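Local coordinates for protein arginine kinase (Anthopleura japonica, PDB 4RF7) that catalyses reversible phosphoryl transfer from ATP to L-arginine, yielding N(omega)-phospho-L-arginine and ADP, at residues A[32-37]-A[72-77]; A[67-72]-A[198-203]; A[231-236]-A[275-280]. All coordinates share one frame; numbering follows the deposited sequence.

Contact 1 of 3, residues A[32-37]-A[72-77]; sequences SLVKKY and VGVYAG. With ARG (arginine), chain G.
Val34 and Val74 run past each other in opposite directions, and their methyls meet at 3.9 Å between Val34 CG2 and Val74 CG1. The other methyl of Val34, CG1, sits between the backbone N and the carbonyl carbon (chi1 62°), which lays it 4.0 Å from Gly73 CA. Gly73 has no side chain to push the helix off, and its phi of 93° suits glycine. Leu33 contributes mainly CB, 3.7 Å from the carbonyl oxygen of Val72. That oxygen also receives a weak, bent hydrogen bond from the first turn of helix 33-37, Val34 N to Val72 O at 3.0 Å. Ser32 starts the helix as its N-cap, with OG accepting from Lys35 N at 3.3 Å. Helices 57-66 and 86-96 close round the valines through Ile61, Phe89 and Ile92, so the contact is buried in the N-terminal domain.

Val72 turns its side chain away from the helix, and its CG2 lies against the bound arginine. Its backbone N donates to the ligand's O at 2.7 Å. Tyr75 OH accepts from the ligand's N at 2.9 Å. These residues form the substrate-binding loop, the guanidino-specificity region of phosphagen kinases. Its chemistry is two-sided: the Val72 carbonyl is taken up by the helix start, while the N-H groups of Val72 and, weakly, Gly73 point to the ligand's O and would be expected to stabilise its negative charge.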
loop_
_atom_site.group_PDB
_atom_site.type_symbol
_atom_site.label_atom_id
_atom_site.label_comp_id
_atom_site.label_asym_id
_atom_site.label_seq_id
_atom_site.Cartn_x
_atom_site.Cartn_y
_atom_site.Cartn_z
ATOM N N SER A 32 -25.055 13.960 -23.973
ATOM C CA SER A 32 -25.765 12.680 -23.858
ATOM C C SER A 32 -25.886 11.940 -25.192
ATOM O O SER A 32 -26.445 12.465 -26.156
ATOM C CB SER A 32 -27.155 12.889 -23.256
ATOM O OG SER A 32 -27.934 11.715 -23.368
ATOM N N LEU A 33 -25.358 10.718 -25.234
ATOM C CA LEU A 33 -25.375 9.913 -26.450
ATOM C C LEU A 33 -26.782 9.433 -26.810
ATOM O O LEU A 33 -27.107 9.303 -27.992
ATOM C CB LEU A 33 -24.396 8.740 -26.332
ATOM C CG LEU A 33 -22.928 9.170 -26.263
ATOM C CD1 LEU A 33 -21.998 7.978 -26.094
ATOM C CD2 LEU A 33 -22.557 9.971 -27.507
ATOM N N VAL A 34 -27.618 9.176 -25.805
ATOM C CA VAL A 34 -29.003 8.787 -26.082
ATOM C C VAL A 34 -29.793 9.961 -26.667
ATOM O O VAL A 34 -30.590 9.781 -27.588
ATOM C CB VAL A 34 -29.725 8.184 -24.844
ATOM C CG1 VAL A 34 -29.828 9.196 -23.716
ATOM C CG2 VAL A 34 -31.112 7.683 -25.225
ATOM N N LYS A 35 -29.558 11.162 -26.145
ATOM C CA LYS A 35 -30.200 12.356 -26.682
ATOM C C LYS A 35 -29.722 12.595 -28.111
ATOM O O LYS A 35 -30.514 12.928 -28.998
ATOM C CB LYS A 35 -29.888 13.579 -25.813
ATOM C CG LYS A 35 -30.346 14.902 -26.428
ATOM C CD LYS A 35 -29.908 16.102 -25.598
ATOM C CE LYS A 35 -30.121 17.406 -26.358
ATOM N NZ LYS A 35 -31.519 17.570 -26.844
ATOM N N LYS A 36 -28.422 12.409 -28.323
ATOM C CA LYS A 36 -27.800 12.658 -29.619
ATOM C C LYS A 36 -28.325 11.720 -30.709
ATOM O O LYS A 36 -28.548 12.146 -31.843
ATOM C CB LYS A 36 -26.270 12.551 -29.506
ATOM C CG LYS A 36 -25.519 12.936 -30.780
ATOM C CD LYS A 36 -23.997 12.797 -30.639
ATOM C CE LYS A 36 -23.355 14.019 -29.996
ATOM N NZ LYS A 36 -21.859 13.951 -30.005
ATOM N N TYR A 37 -28.543 10.453 -30.363
ATOM C CA TYR A 37 -28.845 9.446 -31.377
ATOM C C TYR A 37 -30.256 8.857 -31.366
ATOM O O TYR A 37 -30.659 8.220 -32.336
ATOM C CB TYR A 37 -27.789 8.339 -31.350
ATOM C CG TYR A 37 -26.420 8.847 -31.721
ATOM C CD1 TYR A 37 -26.156 9.294 -33.007
ATOM C CD2 TYR A 37 -25.397 8.897 -30.783
ATOM C CE1 TYR A 37 -24.910 9.768 -33.357
ATOM C CE2 TYR A 37 -24.143 9.369 -31.124
ATOM C CZ TYR A 37 -23.907 9.803 -32.414
ATOM O OH TYR A 37 -22.666 10.277 -32.767
ATOM N N VAL A 72 -23.952 8.537 -21.369
ATOM C CA VAL A 72 -24.306 7.520 -22.353
ATOM C C VAL A 72 -25.828 7.358 -22.407
ATOM O O VAL A 72 -26.466 7.745 -23.386
ATOM C CB VAL A 72 -23.635 6.177 -22.031
ATOM C CG1 VAL A 72 -23.912 5.161 -23.134
ATOM C CG2 VAL A 72 -22.135 6.359 -21.842
ATOM N N GLY A 73 -26.404 6.774 -21.360
ATOM C CA GLY A 73 -27.847 6.772 -21.198
ATOM C C GLY A 73 -28.606 5.576 -21.736
ATOM O O GLY A 73 -29.840 5.593 -21.771
ATOM N N VAL A 74 -27.884 4.545 -22.168
ATOM C CA VAL A 74 -28.527 3.298 -22.580
ATOM C C VAL A 74 -27.865 2.084 -21.934
ATOM O O VAL A 74 -26.668 2.098 -21.642
ATOM C CB VAL A 74 -28.539 3.113 -24.115
ATOM C CG1 VAL A 74 -29.378 4.185 -24.790
ATOM C CG2 VAL A 74 -27.120 3.107 -24.660
ATOM N N TYR A 75 -28.659 1.043 -21.703
ATOM C CA TYR A 75 -28.139 -0.238 -21.244
ATOM C C TYR A 75 -28.752 -1.325 -22.114
ATOM O O TYR A 75 -29.906 -1.213 -22.528
ATOM C CB TYR A 75 -28.490 -0.480 -19.771
ATOM C CG TYR A 75 -27.748 0.409 -18.797
ATOM C CD1 TYR A 75 -28.234 1.666 -18.465
ATOM C CD2 TYR A 75 -26.562 -0.012 -18.207
ATOM C CE1 TYR A 75 -27.561 2.482 -17.570
ATOM C CE2 TYR A 75 -25.878 0.802 -17.313
ATOM C CZ TYR A 75 -26.384 2.045 -16.999
ATOM O OH TYR A 75 -25.714 2.860 -16.113
ATOM N N ALA A 76 -27.985 -2.369 -22.409
ATOM C CA ALA A 76 -28.523 -3.483 -23.185
ATOM C C ALA A 76 -29.080 -4.548 -22.250
ATOM O O ALA A 76 -28.388 -4.996 -21.330
ATOM C CB ALA A 76 -27.461 -4.071 -24.088
ATOM N N GLY A 77 -30.324 -4.958 -22.491
ATOM C CA GLY A 77 -30.948 -5.998 -21.690
ATOM C C GLY A 77 -30.412 -7.376 -22.038
ATOM O O GLY A 77 -30.455 -8.297 -21.215
HETATM N N ARG G . -25.240 5.421 -17.319
HETATM C CA ARG G . -24.259 6.436 -16.940
HETATM C C ARG G . -24.205 7.586 -17.941
HETATM O O ARG G . -24.782 7.523 -19.029
HETATM C CB ARG G . -22.868 5.814 -16.774
HETATM C CG ARG G . -22.409 4.964 -17.952
HETATM C CD ARG G . -20.955 4.525 -17.794
HETATM N NE ARG G . -20.668 3.995 -16.462
HETATM C CZ ARG G . -20.867 2.732 -16.094
HETATM N NH1 ARG G . -20.572 2.340 -14.862
HETATM N NH2 ARG G . -21.362 1.857 -16.958
HETATM O OXT ARG G . -23.580 8.613 -17.671
#

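Contact 2 of 3, residues A[67-72]-A[198-203]; sequences NLDSGV and GDRFLE. With ARG (arginine), chain G.
Arg200, in the first turn of helix 200-204, pairs with Asp69 in a salt bridge and with Asn67 by hydrogen bonds, both in the type I beta turn 67-70, so joining the catalytic and N-terminal domains of the phosphagen kinase fold. The tightly packed part is the Phe201 ring against the buried Asn67 and Ser70: CE1 lies 3.5 Å from Asn67 CB, and Asn67 OD1 sits over a face of the ring. Phe201 CZ in turn lies 3.3 Å above one face of the Arg200 guanidinium, toward the rim.

The salt bridge is on the more open side. Arg200, its chain extended from CG to NE, meets the carboxylate end-on, NH1 to Asp69 OD1 at 2.8 Å and NH2 to Asp69 OD2 at 2.7 Å, each oxygen met on its syn side and the two planes only 20° apart. NH1 also donates to Asn67 OD1 at 2.9 Å, and Asn67 ND2 returns a bond to the carbonyl oxygen of Arg200, from well above the carbonyl plane. Asn67 thus accepts from the side chain of Arg200 and donates to its backbone. Beyond, Asp199 and Glu203 are exposed and stay clear of the turn.

On the ligand side, Gly71 N donates to the substrate's OXT at 2.7 Å. Ser70 locks the turn: its OG gives a 2.6 Å hydrogen bond to Asn67 O in the carbonyl plane, and lies 3.4 Å from Phe201 CE1, at the ring edge.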
loop_
_atom_site.group_PDB
_atom_site.type_symbol
_atom_site.label_atom_id
_atom_site.label_comp_id
_atom_site.label_asym_id
_atom_site.label_seq_id
_atom_site.Cartn_x
_atom_site.Cartn_y
_atom_site.Cartn_z
ATOM N N ASN A 67 -32.462 9.809 -15.850
ATOM C CA ASN A 67 -31.275 10.564 -15.469
ATOM C C ASN A 67 -30.727 11.381 -16.641
ATOM O O ASN A 67 -29.836 10.932 -17.363
ATOM C CB ASN A 67 -30.203 9.612 -14.930
ATOM C CG ASN A 67 -30.727 8.708 -13.830
ATOM O OD1 ASN A 67 -30.765 9.092 -12.662
ATOM N ND2 ASN A 67 -31.135 7.498 -14.199
ATOM N N LEU A 68 -31.263 12.586 -16.817
ATOM C CA LEU A 68 -30.948 13.422 -17.975
ATOM C C LEU A 68 -29.492 13.892 -18.022
ATOM O O LEU A 68 -29.005 14.322 -19.071
ATOM C CB LEU A 68 -31.917 14.608 -18.049
ATOM C CG LEU A 68 -33.364 14.216 -18.360
ATOM C CD1 LEU A 68 -34.331 15.368 -18.126
ATOM C CD2 LEU A 68 -33.480 13.711 -19.791
ATOM N N ASP A 69 -28.794 13.792 -16.895
ATOM C CA ASP A 69 -27.381 14.152 -16.840
ATOM C C ASP A 69 -26.487 13.033 -17.376
ATOM O O ASP A 69 -25.261 13.164 -17.387
ATOM C CB ASP A 69 -26.972 14.502 -15.409
ATOM C CG ASP A 69 -27.188 13.355 -14.439
ATOM O OD1 ASP A 69 -28.230 12.673 -14.529
ATOM O OD2 ASP A 69 -26.311 13.140 -13.576
ATOM N N SER A 70 -27.109 11.943 -17.822
ATOM C CA SER A 70 -26.385 10.782 -18.344
ATOM C C SER A 70 -25.443 11.144 -19.490
ATOM O O SER A 70 -25.788 11.947 -20.359
ATOM C CB SER A 70 -27.369 9.705 -18.819
ATOM O OG SER A 70 -28.071 9.128 -17.734
ATOM N N GLY A 71 -24.257 10.544 -19.488
ATOM C CA GLY A 71 -23.311 10.727 -20.575
ATOM C C GLY A 71 -23.609 9.774 -21.720
ATOM O O GLY A 71 -23.530 10.145 -22.895
ATOM N N VAL A 72 -23.952 8.537 -21.369
ATOM C CA VAL A 72 -24.306 7.520 -22.353
ATOM C C VAL A 72 -25.828 7.358 -22.407
ATOM O O VAL A 72 -26.466 7.745 -23.386
ATOM C CB VAL A 72 -23.635 6.177 -22.031
ATOM C CG1 VAL A 72 -23.912 5.161 -23.134
ATOM C CG2 VAL A 72 -22.135 6.359 -21.842
ATOM N N GLY A 198 -27.668 -0.618 -6.415
ATOM C CA GLY A 198 -27.270 0.235 -7.523
ATOM C C GLY A 198 -27.808 1.648 -7.427
ATOM O O GLY A 198 -28.917 1.858 -6.931
ATOM N N ASP A 199 -27.029 2.618 -7.906
ATOM C CA ASP A 199 -27.452 4.018 -7.876
ATOM C C ASP A 199 -28.641 4.287 -8.807
ATOM O O ASP A 199 -29.234 3.353 -9.348
ATOM C CB ASP A 199 -26.278 4.962 -8.180
ATOM C CG ASP A 199 -25.648 4.718 -9.549
ATOM O OD1 ASP A 199 -26.327 4.177 -10.449
ATOM O OD2 ASP A 199 -24.466 5.089 -9.735
ATOM N N ARG A 200 -28.979 5.561 -8.994
ATOM C CA ARG A 200 -30.131 5.938 -9.811
ATOM C C ARG A 200 -30.009 5.509 -11.277
ATOM O O ARG A 200 -31.020 5.301 -11.955
ATOM C CB ARG A 200 -30.390 7.447 -9.712
ATOM C CG ARG A 200 -29.173 8.320 -10.004
ATOM C CD ARG A 200 -29.493 9.799 -9.810
ATOM N NE ARG A 200 -28.317 10.649 -9.991
ATOM C CZ ARG A 200 -28.026 11.307 -11.110
ATOM N NH1 ARG A 200 -28.827 11.222 -12.164
ATOM N NH2 ARG A 200 -26.933 12.053 -11.174
ATOM N N PHE A 201 -28.777 5.380 -11.759
ATOM C CA PHE A 201 -28.546 4.950 -13.133
ATOM C C PHE A 201 -28.849 3.463 -13.286
ATOM O O PHE A 201 -29.512 3.056 -14.237
ATOM C CB PHE A 201 -27.105 5.247 -13.565
ATOM C CG PHE A 201 -26.749 6.710 -13.548
ATOM C CD1 PHE A 201 -27.102 7.540 -14.606
ATOM C CD2 PHE A 201 -26.049 7.254 -12.479
ATOM C CE1 PHE A 201 -26.770 8.889 -14.593
ATOM C CE2 PHE A 201 -25.716 8.601 -12.459
ATOM C CZ PHE A 201 -26.077 9.418 -13.516
ATOM N N LEU A 202 -28.357 2.661 -12.343
ATOM C CA LEU A 202 -28.632 1.227 -12.324
ATOM C C LEU A 202 -30.106 0.948 -12.036
ATOM O O LEU A 202 -30.711 0.064 -12.650
ATOM C CB LEU A 202 -27.746 0.516 -11.297
ATOM C CG LEU A 202 -26.238 0.687 -11.499
ATOM C CD1 LEU A 202 -25.442 -0.206 -10.555
ATOM C CD2 LEU A 202 -25.852 0.417 -12.947
ATOM N N GLU A 203 -30.675 1.707 -11.102
ATOM C CA GLU A 203 -32.091 1.584 -10.755
ATOM C C GLU A 203 -32.988 1.756 -11.975
ATOM O O GLU A 203 -33.887 0.952 -12.215
ATOM C CB GLU A 203 -32.473 2.622 -9.696
ATOM C CG GLU A 203 -33.961 2.671 -9.388
ATOM C CD GLU A 203 -34.457 1.417 -8.691
ATOM O OE1 GLU A 203 -33.652 0.763 -7.998
ATOM O OE2 GLU A 203 -35.655 1.086 -8.829
HETATM N N ARG G . -25.240 5.421 -17.319
HETATM C CA ARG G . -24.259 6.436 -16.940
HETATM C C ARG G . -24.205 7.586 -17.941
HETATM O O ARG G . -24.782 7.523 -19.029
HETATM C CB ARG G . -22.868 5.814 -16.774
HETATM C CG ARG G . -22.409 4.964 -17.952
HETATM C CD ARG G . -20.955 4.525 -17.794
HETATM N NE ARG G . -20.668 3.995 -16.462
HETATM C CZ ARG G . -20.867 2.732 -16.094
HETATM N NH1 ARG G . -20.572 2.340 -14.862
HETATM N NH2 ARG G . -21.362 1.857 -16.958
HETATM O OXT ARG G . -23.580 8.613 -17.671
#

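Contact 3 of 3, residues A[231-236]-A[275-280]. With ARG (arginine), chain G.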
loop_
_atom_site.group_PDB
_atom_site.type_symbol
_atom_site.label_atom_id
_atom_site.label_comp_id
_atom_site.label_asym_id
_atom_site.label_seq_id
_atom_site.Cartn_x
_atom_site.Cartn_y
_atom_site.Cartn_z
ATOM N N GLU A 231 -23.461 -7.427 -10.176
ATOM C CA GLU A 231 -23.687 -6.006 -9.933
ATOM C C GLU A 231 -24.217 -5.352 -11.215
ATOM O O GLU A 231 -25.386 -5.538 -11.570
ATOM C CB GLU A 231 -22.404 -5.322 -9.436
ATOM C CG GLU A 231 -22.579 -3.868 -8.979
ATOM C CD GLU A 231 -21.732 -2.901 -9.790
ATOM O OE1 GLU A 231 -21.789 -1.680 -9.525
ATOM O OE2 GLU A 231 -21.008 -3.367 -10.694
ATOM N N GLU A 232 -23.363 -4.608 -11.915
ATOM C CA GLU A 232 -23.746 -3.973 -13.179
ATOM C C GLU A 232 -23.650 -4.966 -14.338
ATOM O O GLU A 232 -24.383 -4.871 -15.325
ATOM C CB GLU A 232 -22.873 -2.743 -13.459
ATOM C CG GLU A 232 -23.151 -2.092 -14.810
ATOM C CD GLU A 232 -22.462 -0.757 -14.977
ATOM O OE1 GLU A 232 -22.245 -0.065 -13.960
ATOM O OE2 GLU A 232 -22.146 -0.396 -16.131
ATOM N N ASP A 233 -22.724 -5.909 -14.217
ATOM C CA ASP A 233 -22.630 -7.022 -15.150
ATOM C C ASP A 233 -22.585 -8.286 -14.309
ATOM O O ASP A 233 -22.479 -8.199 -13.083
ATOM C CB ASP A 233 -21.368 -6.903 -16.017
ATOM C CG ASP A 233 -21.442 -5.755 -17.010
ATOM O OD1 ASP A 233 -22.073 -5.929 -18.073
ATOM O OD2 ASP A 233 -20.865 -4.685 -16.731
ATOM N N HIS A 234 -22.682 -9.449 -14.953
ATOM C CA HIS A 234 -22.594 -10.718 -14.240
ATOM C C HIS A 234 -21.326 -10.746 -13.397
ATOM O O HIS A 234 -21.347 -11.130 -12.226
ATOM C CB HIS A 234 -22.560 -11.896 -15.215
ATOM C CG HIS A 234 -23.786 -12.014 -16.071
ATOM N ND1 HIS A 234 -23.881 -12.934 -17.091
ATOM C CD2 HIS A 234 -24.951 -11.335 -16.059
ATOM C CE1 HIS A 234 -25.063 -12.814 -17.679
ATOM N NE2 HIS A 234 -25.731 -11.846 -17.065
ATOM N N LEU A 235 -20.225 -10.322 -14.009
ATOM C CA LEU A 235 -18.918 -10.374 -13.374
ATOM C C LEU A 235 -18.163 -9.066 -13.539
ATOM O O LEU A 235 -18.061 -8.528 -14.647
ATOM C CB LEU A 235 -18.088 -11.513 -13.971
ATOM C CG LEU A 235 -18.620 -12.929 -13.753
ATOM C CD1 LEU A 235 -18.012 -13.908 -14.745
ATOM C CD2 LEU A 235 -18.320 -13.365 -12.337
ATOM N N ARG A 236 -17.646 -8.556 -12.424
ATOM C CA ARG A 236 -16.660 -7.488 -12.446
ATOM C C ARG A 236 -15.432 -8.045 -11.737
ATOM O O ARG A 236 -15.441 -8.240 -10.519
ATOM C CB ARG A 236 -17.179 -6.244 -11.726
ATOM C CG ARG A 236 -16.292 -5.011 -11.890
ATOM C CD ARG A 236 -16.920 -3.801 -11.214
ATOM N NE ARG A 236 -16.336 -2.532 -11.642
ATOM C CZ ARG A 236 -16.613 -1.930 -12.797
ATOM N NH1 ARG A 236 -16.042 -0.771 -13.096
ATOM N NH2 ARG A 236 -17.456 -2.487 -13.659
ATOM N N LEU A 275 -19.529 -8.702 -24.465
ATOM C CA LEU A 275 -20.764 -7.939 -24.278
ATOM C C LEU A 275 -20.989 -7.519 -22.822
ATOM O O LEU A 275 -20.797 -8.313 -21.898
ATOM C CB LEU A 275 -21.968 -8.730 -24.798
ATOM C CG LEU A 275 -21.933 -8.993 -26.303
ATOM C CD1 LEU A 275 -22.967 -10.022 -26.695
ATOM C CD2 LEU A 275 -22.162 -7.703 -27.065
ATOM N N THR A 276 -21.391 -6.264 -22.633
ATOM C CA THR A 276 -21.660 -5.718 -21.305
ATOM C C THR A 276 -22.984 -4.956 -21.284
ATOM O O THR A 276 -23.536 -4.639 -22.340
ATOM C CB THR A 276 -20.530 -4.775 -20.847
ATOM O OG1 THR A 276 -20.238 -3.834 -21.889
ATOM C CG2 THR A 276 -19.278 -5.564 -20.516
ATOM N N SER A 277 -23.480 -4.657 -20.085
ATOM C CA SER A 277 -24.735 -3.930 -19.928
ATOM C C SER A 277 -24.621 -2.519 -20.495
ATOM O O SER A 277 -25.515 -2.048 -21.202
ATOM C CB SER A 277 -25.144 -3.876 -18.455
ATOM O OG SER A 277 -25.155 -5.168 -17.883
ATOM N N CYS A 278 -23.518 -1.849 -20.180
ATOM C CA CYS A 278 -23.247 -0.527 -20.730
ATOM C C CYS A 278 -22.322 -0.645 -21.934
ATOM O O CYS A 278 -21.282 -1.306 -21.859
ATOM C CB CYS A 278 -22.609 0.382 -19.680
ATOM S SG CYS A 278 -22.394 2.086 -20.244
ATOM N N PRO A 279 -22.700 -0.011 -23.057
ATOM C CA PRO A 279 -21.866 -0.058 -24.266
ATOM C C PRO A 279 -20.472 0.538 -24.050
ATOM O O PRO A 279 -19.580 0.290 -24.860
ATOM C CB PRO A 279 -22.662 0.773 -25.289
ATOM C CG PRO A 279 -23.701 1.525 -24.489
ATOM C CD PRO A 279 -23.983 0.677 -23.287
ATOM N N SER A 280 -20.292 1.305 -22.976
ATOM C CA SER A 280 -18.988 1.879 -22.645
ATOM C C SER A 280 -17.964 0.804 -22.281
ATOM O O SER A 280 -16.754 1.023 -22.391
ATOM C CB SER A 280 -19.120 2.859 -21.478
ATOM O OG SER A 280 -19.532 2.188 -20.300
HETATM N N ARG G . -25.240 5.421 -17.319
HETATM C CA ARG G . -24.259 6.436 -16.940
HETATM C C ARG G . -24.205 7.586 -17.941
HETATM O O ARG G . -24.782 7.523 -19.029
HETATM C CB ARG G . -22.868 5.814 -16.774
HETATM C CG ARG G . -22.409 4.964 -17.952
HETATM C CD ARG G . -20.955 4.525 -17.794
HETATM N NE ARG G . -20.668 3.995 -16.462
HETATM C CZ ARG G . -20.867 2.732 -16.094
HETATM N NH1 ARG G . -20.572 2.340 -14.862
HETATM N NH2 ARG G . -21.362 1.857 -16.958
HETATM O OXT ARG G . -23.580 8.613 -17.671
HETATM O O HOH W 1 -21.546 -2.402 -18.215
#
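The carboxylate of Asp233 is flanked from both sides of its plane by the 275-280 loop. Thr276 crosses it obliquely on one side, with CG2 3.7 Å from Asp233 OD1, and Ser277 OG lies on the other. Between them, OD1 turns its syn lone pair to the backbone of Ser277, accepting from Ser277 N at 2.8 Å with a fairly straight bond (162°). Ser277 closes the clasp from its own side, because OG donates to Glu232 O at 2.7 Å in the carbonyl plane. Asp233 and Ser277 therefore hold the two loops together at neighbouring points.

The second flat group, the Glu232 carboxylate, meets the guanidinium of the bound arginine edge to edge, the planes about 26° apart. With CG anti to the backbone N (chi1 176°) and the chain extended beyond it, the acid group is carried forward to the ligand: OE2 accepts from the ligand's NH2 at 2.5 Å and OE1 from its NH1 at 3.1 Å. Cys278 CB approaches the same NH2, 3.3 Å away. A water ties the parts together, donating to Glu232 OE2 and Asp233 OD2 and accepting from Cys278 N at 2.8 Å.

This is the guanidinium end of the substrate site of the catalytic domain. Asp233 and the water form a second shell that is consistent with holding the loop so that Cys278 lies beside the ligand; the water also gives Glu232 OE2 a further partner. The paired carboxylate and guanidinium probably orient the nitrogens and balance the charge of the substrate.

Overall arrangement
All three contacts surround one arginine, but from different parts of the fold. Contacts 1 and 3 are buried; contact 2 is partly open to solvent. Contacts 1 and 2 share Val72 and the loop between helices 57-66 and 79-84, whereas contact 3 lies wholly in the catalytic domain. Contact 1 relies on valine packing and one weak backbone hydrogen bond, contact 2 on a charged bridge between domains, and contact 3 on carboxylates and a water. The amino-acid end of the ligand belongs to contacts 1 and 2, its guanidinium to contact 3. Ala76 N to Ser277 O, 2.8 Å, probably hydrogen-bonds contacts 1 and 3 across the domain boundary.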